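Local atomic coordinates of alpha-1,3-glucanase (Bacillus circulans, PDB entry 5ZRU), a protein that hydrolyses alpha-1,3-glucan as a GH87-family glucanase, the present chain being the catalytic unit of a longer protein that probably also binds carbohydrate through other modules. Residues I410-F413 and K419-H422; I502-G507 and E511-N516. One frame throughout, in Å; residues are numbered along the deposited sequence.

Overall arrangement
Both contacts cross the interior of the parallel beta-helix formed by the D2 part of the catalytic unit, and they follow one another along the chain: contact 1 closes at His422 before contact 2 opens at Ile502. In each, the first segment carries a strand from the same face of the solenoid (411-412 and 502-505), while the second carries one from the other side of the core (419-421 and 513-523). Their centres lie about 15 Å apart and their nearest atoms about 11 Å, without touching. The two contacts belong to one core at different levels along its axis, with strands 435-437 and 475-478 between 411-412 and 502-505; contact 2 is farther from the centre of the chain, and at both levels apolar side chains join the two faces.

Contact 1 (I410-F413 and K419-H422); sequences IAFF and KATH
Ala420 meets Phe412 and Ile410 inside the right-handed parallel beta-helix, where strands 411-412 and 419-421 follow each other round the solenoid and face each other across its core. The backbones lie well apart, and side chains of 410-413 close the gap: even the nearest pair of CA atoms, in Ile410 and Ala420, is separated by 7.9 Å. Strand 411-412 is flanked on its own face by 378-381 and 435-437, and strand 419-421 by 395-397 and 451-459. Phe412 bridges most of the gap. Its CG stands anti to the carbonyl carbon (chi1 -63°), which sends the ring toward the opposite strand with CZ leading. That atom packs against the methyl of Ala420, Phe412 CZ to Ala420 CB being 4.1 Å, in an oblique approach. The same end of the ring presents its edge to the backbone of Lys419, with CZ of Phe412 3.8 Å from O of Lys419, while the lysine side chain leaves the core for the exposed side. Phe453 and His418 also meet the Phe412 ring, extending the packing beyond this pair of strands. Ile410, at a corner of the chain, adds a second apolar surface. With the CG1-CD1 arm extended (chi2 180°), CD1 reaches the Ala420 methyl, which also touches the CG2 branch: Ala420 CB lies 4.0 Å from Ile410 CD1 and 4.1 Å from Ile410 CG2.

Contact 2 (I502-G507 and E511-N516); sequences IQFGYG and ENIVFN
Inside the parallel beta-helix, strands 502-505 and 513-516 form two facing walls of the core, their directions nearly opposed at 172° and their axes 11.9 Å apart at closest approach. Four buried side chains meet between them: Ile502 and Phe504 from one wall, Phe515 and Ile513 from the other. Phe515 is the central piece. Ile502 approaches its ring obliquely, with Ile502 CG2 3.8 Å from Phe515 CZ. The second branch of the isoleucine, extended with chi2 170°, carries its CD1 to 3.9 Å from Phe515 CE2, so both branches bear on the same ring; the isoleucine and the phenylalanine run alongside each other, pointing opposite ways. Phe504 reaches in from the facing strand and brings its CZ to 3.6 Å from Phe515 CE1. Phe504 thus offers its rim, while the Phe515 ring is met at a slant. The neighbouring edge atom of the same Phe504 ring meets Ile513, with Phe504 CE2 4.2 Å from Ile513 CG2, so that Phe504 spans the two inward-pointing residues of strand 513-516. Phe515 also stacks with Phe489 and with Phe553, from the neighbouring strands 487-495 and 550-561. Such internal stacking of like side chains along successive turns is characteristic of right-handed parallel beta-helices of the pectate lyase type.

Contact 1 (I410-F413 and K419-H422)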
ATOM      1  N   ILE A 410       8.692  -0.259  -2.432  1.00  6.31           N
ATOM      2  CA  ILE A 410       9.418   0.875  -1.868  1.00  7.76           C
ATOM      3  C   ILE A 410      10.222   1.519  -2.983  1.00  8.21           C
ATOM      4  O   ILE A 410      10.856   0.813  -3.773  1.00  8.59           O
ATOM      5  CB  ILE A 410      10.358   0.447  -0.721  1.00  9.15           C
ATOM      6  CG1 ILE A 410       9.551  -0.139   0.441  1.00  8.63           C
ATOM      7  CG2 ILE A 410      11.247   1.620  -0.281  1.00  8.69           C
ATOM      8  CD1 ILE A 410      10.411  -0.589   1.614  1.00 10.34           C
ATOM      9  N   ALA A 411      10.211   2.854  -3.045  1.00  6.75           N
ATOM     10  CA  ALA A 411      10.944   3.556  -4.095  1.00  8.12           C
ATOM     11  C   ALA A 411      11.582   4.837  -3.570  1.00 11.27           C
ATOM     12  O   ALA A 411      10.958   5.583  -2.808  1.00  9.67           O
ATOM     13  CB  ALA A 411      10.025   3.904  -5.273  1.00 10.49           C
ATOM     14  N   PHE A 412      12.817   5.107  -4.012  1.00  8.77           N
ATOM     15  CA  PHE A 412      13.468   6.390  -3.779  1.00  9.04           C
ATOM     16  C   PHE A 412      13.833   6.979  -5.136  1.00  8.58           C
ATOM     17  O   PHE A 412      14.397   6.281  -5.986  1.00  8.50           O
ATOM     18  CB  PHE A 412      14.736   6.278  -2.907  1.00  8.35           C
ATOM     19  CG  PHE A 412      14.497   5.765  -1.503  1.00  8.07           C
ATOM     20  CD1 PHE A 412      13.443   6.241  -0.731  1.00  9.43           C
ATOM     21  CD2 PHE A 412      15.343   4.804  -0.960  1.00 10.51           C
ATOM     22  CE1 PHE A 412      13.232   5.774   0.560  1.00  6.96           C
ATOM     23  CE2 PHE A 412      15.145   4.318   0.338  1.00 12.04           C
ATOM     24  CZ  PHE A 412      14.086   4.805   1.102  1.00  9.38           C
ATOM     25  N   PHE A 413      13.520   8.258  -5.332  1.00  9.18           N
ATOM     26  CA  PHE A 413      13.759   8.913  -6.613  1.00 10.43           C
ATOM     27  C   PHE A 413      14.766  10.055  -6.555  1.00  9.09           C
ATOM     28  O   PHE A 413      15.091  10.626  -7.604  1.00  8.31           O
ATOM     29  CB  PHE A 413      12.424   9.408  -7.180  1.00  7.24           C
ATOM     30  CG  PHE A 413      11.436   8.295  -7.386  1.00 10.12           C
ATOM     31  CD1 PHE A 413      11.744   7.247  -8.238  1.00 11.23           C
ATOM     32  CD2 PHE A 413      10.230   8.266  -6.704  1.00 11.65           C
ATOM     33  CE1 PHE A 413      10.862   6.189  -8.421  1.00 12.55           C
ATOM     34  CE2 PHE A 413       9.336   7.214  -6.895  1.00 10.10           C
ATOM     35  CZ  PHE A 413       9.654   6.180  -7.753  1.00 11.95           C
ATOM     36  N   LYS A 419      16.538   5.659   4.192  1.00  9.49           N
ATOM     37  CA  LYS A 419      16.773   4.250   4.452  1.00  9.34           C
ATOM     38  C   LYS A 419      15.455   3.499   4.501  1.00 10.00           C
ATOM     39  O   LYS A 419      14.409   4.063   4.813  1.00  9.32           O
ATOM     40  CB  LYS A 419      17.542   4.011   5.747  1.00 13.65           C
ATOM     41  CG  LYS A 419      16.752   4.281   6.999  1.00 15.49           C
ATOM     42  CD  LYS A 419      17.666   4.077   8.219  1.00 25.00           C
ATOM     43  CE  LYS A 419      17.066   4.662   9.482  1.00 28.12           C
ATOM     44  NZ  LYS A 419      17.856   4.279  10.688  1.00 32.31           N
ATOM     45  N   ALA A 420      15.529   2.213   4.188  1.00  8.87           N
ATOM     46  CA  ALA A 420      14.374   1.326   4.252  1.00 10.94           C
ATOM     47  C   ALA A 420      14.880   0.026   4.849  1.00  9.97           C
ATOM     48  O   ALA A 420      15.673  -0.676   4.213  1.00  9.48           O
ATOM     49  CB  ALA A 420      13.751   1.110   2.868  1.00  9.46           C
ATOM     50  N   THR A 421      14.451  -0.290   6.071  1.00  9.59           N
ATOM     51  CA  THR A 421      15.005  -1.445   6.771  1.00  8.07           C
ATOM     52  C   THR A 421      13.896  -2.261   7.426  1.00  9.42           C
ATOM     53  O   THR A 421      12.839  -1.738   7.773  1.00  9.04           O
ATOM     54  CB  THR A 421      16.023  -1.041   7.857  1.00 11.16           C
ATOM     55  OG1 THR A 421      15.322  -0.467   8.965  1.00 13.46           O
ATOM     56  CG2 THR A 421      17.045  -0.033   7.331  1.00 11.37           C
ATOM     57  N   HIS A 422      14.162  -3.551   7.607  1.00  7.93           N
ATOM     58  CA  HIS A 422      13.284  -4.438   8.374  1.00  8.78           C
ATOM     59  C   HIS A 422      11.895  -4.554   7.746  1.00  9.82           C
ATOM     60  O   HIS A 422      10.885  -4.657   8.440  1.00  9.84           O
ATOM     61  CB  HIS A 422      13.209  -3.985   9.834  1.00 11.25           C
ATOM     62  CG  HIS A 422      14.529  -4.084  10.536  1.00 11.94           C
ATOM     63  ND1 HIS A 422      15.426  -3.037  10.587  1.00 18.33           N
ATOM     64  CD2 HIS A 422      15.136  -5.129  11.148  1.00  9.98           C
ATOM     65  CE1 HIS A 422      16.513  -3.424  11.227  1.00 12.00           C
ATOM     66  NE2 HIS A 422      16.361  -4.685  11.586  1.00 13.48           N
TER

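Contact 2 (I502-G507 and E511-N516)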
ATOM      1  N   ILE A 502      18.004  -9.046  -9.226  1.00 10.41           N
ATOM      2  CA  ILE A 502      18.568  -7.701  -9.159  1.00  8.95           C
ATOM      3  C   ILE A 502      18.856  -7.238 -10.580  1.00 11.66           C
ATOM      4  O   ILE A 502      19.543  -7.942 -11.328  1.00 11.92           O
ATOM      5  CB  ILE A 502      19.850  -7.665  -8.308  1.00 11.38           C
ATOM      6  CG1 ILE A 502      19.571  -8.213  -6.909  1.00  9.16           C
ATOM      7  CG2 ILE A 502      20.390  -6.245  -8.206  1.00 11.22           C
ATOM      8  CD1 ILE A 502      20.835  -8.429  -6.103  1.00  9.60           C
ATOM      9  N   GLN A 503      18.336  -6.059 -10.945  1.00  9.27           N
ATOM     10  CA  GLN A 503      18.365  -5.559 -12.325  1.00 11.03           C
ATOM     11  C   GLN A 503      18.881  -4.126 -12.361  1.00 10.33           C
ATOM     12  O   GLN A 503      18.410  -3.274 -11.595  1.00  8.28           O
ATOM     13  CB  GLN A 503      16.962  -5.633 -12.955  1.00 10.27           C
ATOM     14  CG  GLN A 503      16.792  -4.920 -14.301  1.00  8.20           C
ATOM     15  CD  GLN A 503      15.463  -5.271 -14.969  1.00 10.65           C
ATOM     16  OE1 GLN A 503      15.014  -6.408 -14.893  1.00 10.74           O
ATOM     17  NE2 GLN A 503      14.833  -4.293 -15.621  1.00 10.41           N
ATOM     18  N   PHE A 504      19.848  -3.863 -13.254  1.00  9.64           N
ATOM     19  CA  PHE A 504      20.427  -2.543 -13.486  1.00  9.41           C
ATOM     20  C   PHE A 504      20.269  -2.179 -14.953  1.00 10.22           C
ATOM     21  O   PHE A 504      20.589  -2.989 -15.823  1.00 13.47           O
ATOM     22  CB  PHE A 504      21.949  -2.467 -13.225  1.00 10.22           C
ATOM     23  CG  PHE A 504      22.399  -2.871 -11.861  1.00  8.99           C
ATOM     24  CD1 PHE A 504      22.446  -4.207 -11.494  1.00 10.81           C
ATOM     25  CD2 PHE A 504      22.889  -1.918 -10.980  1.00 10.92           C
ATOM     26  CE1 PHE A 504      22.923  -4.577 -10.246  1.00 13.68           C
ATOM     27  CE2 PHE A 504      23.370  -2.295  -9.725  1.00 12.34           C
ATOM     28  CZ  PHE A 504      23.378  -3.616  -9.369  1.00 10.85           C
ATOM     29  N   GLY A 505      19.865  -0.946 -15.238  1.00 10.59           N
ATOM     30  CA  GLY A 505      19.843  -0.540 -16.630  1.00 11.02           C
ATOM     31  C   GLY A 505      19.656   0.950 -16.824  1.00 12.30           C
ATOM     32  O   GLY A 505      19.589   1.724 -15.867  1.00 12.87           O
ATOM     33  N   TYR A 506      19.544   1.319 -18.110  1.00 11.58           N
ATOM     34  CA  TYR A 506      19.650   2.680 -18.641  1.00 14.25           C
ATOM     35  C   TYR A 506      21.062   3.211 -18.415  1.00 12.72           C
ATOM     36  O   TYR A 506      21.863   2.575 -17.719  1.00 15.66           O
ATOM     37  CB  TYR A 506      18.562   3.599 -18.061  1.00 13.71           C
ATOM     38  CG  TYR A 506      17.212   3.282 -18.686  1.00 14.97           C
ATOM     39  CD1 TYR A 506      16.527   2.135 -18.329  1.00 14.09           C
ATOM     40  CD2 TYR A 506      16.657   4.097 -19.670  1.00 19.59           C
ATOM     41  CE1 TYR A 506      15.308   1.805 -18.898  1.00 15.29           C
ATOM     42  CE2 TYR A 506      15.429   3.769 -20.262  1.00 21.41           C
ATOM     43  CZ  TYR A 506      14.763   2.618 -19.862  1.00 20.75           C
ATOM     44  OH  TYR A 506      13.551   2.255 -20.413  1.00 17.91           O
ATOM     45  N   GLY A 507      21.396   4.337 -19.041  1.00 13.36           N
ATOM     46  CA  GLY A 507      22.770   4.742 -19.245  1.00 12.58           C
ATOM     47  C   GLY A 507      23.302   5.844 -18.358  1.00 14.87           C
ATOM     48  O   GLY A 507      24.436   6.291 -18.573  1.00 14.23           O
ATOM     49  N   GLU A 511      27.195   4.220  -9.481  1.00 13.75           N
ATOM     50  CA  GLU A 511      28.407   4.589  -8.755  1.00 14.92           C
ATOM     51  C   GLU A 511      28.266   4.236  -7.280  1.00 14.42           C
ATOM     52  O   GLU A 511      27.304   4.662  -6.636  1.00 12.77           O
ATOM     53  CB  GLU A 511      28.680   6.090  -8.904  1.00 17.82           C
ATOM     54  CG  GLU A 511      28.871   6.535 -10.355  1.00 23.04           C
ATOM     55  CD  GLU A 511      28.777   8.044 -10.525  1.00 33.95           C
ATOM     56  OE1 GLU A 511      28.282   8.490 -11.585  1.00 37.69           O
ATOM     57  OE2 GLU A 511      29.190   8.776  -9.599  1.00 38.54           O
ATOM     58  N   ASN A 512      29.240   3.496  -6.745  1.00 12.50           N
ATOM     59  CA  ASN A 512      29.271   3.101  -5.331  1.00 14.10           C
ATOM     60  C   ASN A 512      27.963   2.423  -4.910  1.00 11.53           C
ATOM     61  O   ASN A 512      27.288   2.841  -3.972  1.00 11.74           O
ATOM     62  CB  ASN A 512      29.566   4.300  -4.423  1.00 12.25           C
ATOM     63  CG  ASN A 512      29.840   3.886  -2.970  1.00 18.06           C
ATOM     64  OD1 ASN A 512      30.338   2.791  -2.712  1.00 17.25           O
ATOM     65  ND2 ASN A 512      29.514   4.762  -2.028  1.00 15.54           N
ATOM     66  N   ILE A 513      27.618   1.352  -5.617  1.00 11.39           N
ATOM     67  CA  ILE A 513      26.468   0.519  -5.275  1.00 12.62           C
ATOM     68  C   ILE A 513      27.001  -0.774  -4.674  1.00 12.38           C
ATOM     69  O   ILE A 513      27.706  -1.529  -5.352  1.00 12.07           O
ATOM     70  CB  ILE A 513      25.588   0.219  -6.498  1.00 12.58           C
ATOM     71  CG1 ILE A 513      25.325   1.483  -7.328  1.00  9.11           C
ATOM     72  CG2 ILE A 513      24.289  -0.459  -6.051  1.00  9.46           C
ATOM     73  CD1 ILE A 513      24.598   2.615  -6.577  1.00 10.40           C
ATOM     74  N   VAL A 514      26.647  -1.046  -3.413  1.00 11.14           N
ATOM     75  CA  VAL A 514      27.211  -2.168  -2.666  1.00 12.17           C
ATOM     76  C   VAL A 514      26.087  -3.050  -2.141  1.00 10.70           C
ATOM     77  O   VAL A 514      25.102  -2.546  -1.588  1.00 10.81           O
ATOM     78  CB  VAL A 514      28.098  -1.685  -1.503  1.00 14.58           C
ATOM     79  CG1 VAL A 514      28.669  -2.889  -0.742  1.00 17.09           C
ATOM     80  CG2 VAL A 514      29.218  -0.788  -2.029  1.00 14.02           C
ATOM     81  N   PHE A 515      26.248  -4.365  -2.299  1.00 11.11           N
ATOM     82  CA  PHE A 515      25.277  -5.367  -1.869  1.00 11.80           C
ATOM     83  C   PHE A 515      25.981  -6.337  -0.929  1.00 17.16           C
ATOM     84  O   PHE A 515      26.806  -7.141  -1.378  1.00 15.36           O
ATOM     85  CB  PHE A 515      24.723  -6.148  -3.061  1.00 13.20           C
ATOM     86  CG  PHE A 515      23.773  -5.385  -3.930  1.00 12.04           C
ATOM     87  CD1 PHE A 515      24.244  -4.530  -4.918  1.00 14.70           C
ATOM     88  CD2 PHE A 515      22.399  -5.573  -3.803  1.00 13.35           C
ATOM     89  CE1 PHE A 515      23.359  -3.849  -5.743  1.00 12.92           C
ATOM     90  CE2 PHE A 515      21.510  -4.902  -4.627  1.00 16.12           C
ATOM     91  CZ  PHE A 515      21.998  -4.027  -5.596  1.00 13.99           C
ATOM     92  N   ASN A 516      25.643  -6.301   0.358  1.00 11.84           N
ATOM     93  CA  ASN A 516      26.290  -7.174   1.332  1.00 11.26           C
ATOM     94  C   ASN A 516      25.287  -8.167   1.907  1.00 12.63           C
ATOM     95  O   ASN A 516      24.147  -7.803   2.205  1.00 11.06           O
ATOM     96  CB  ASN A 516      26.927  -6.352   2.466  1.00 13.88           C
ATOM     97  CG  ASN A 516      28.059  -5.448   1.973  1.00 13.43           C
ATOM     98  OD1 ASN A 516      28.734  -5.753   0.993  1.00 19.81           O
ATOM     99  ND2 ASN A 516      28.251  -4.328   2.644  1.00 22.43           N
TER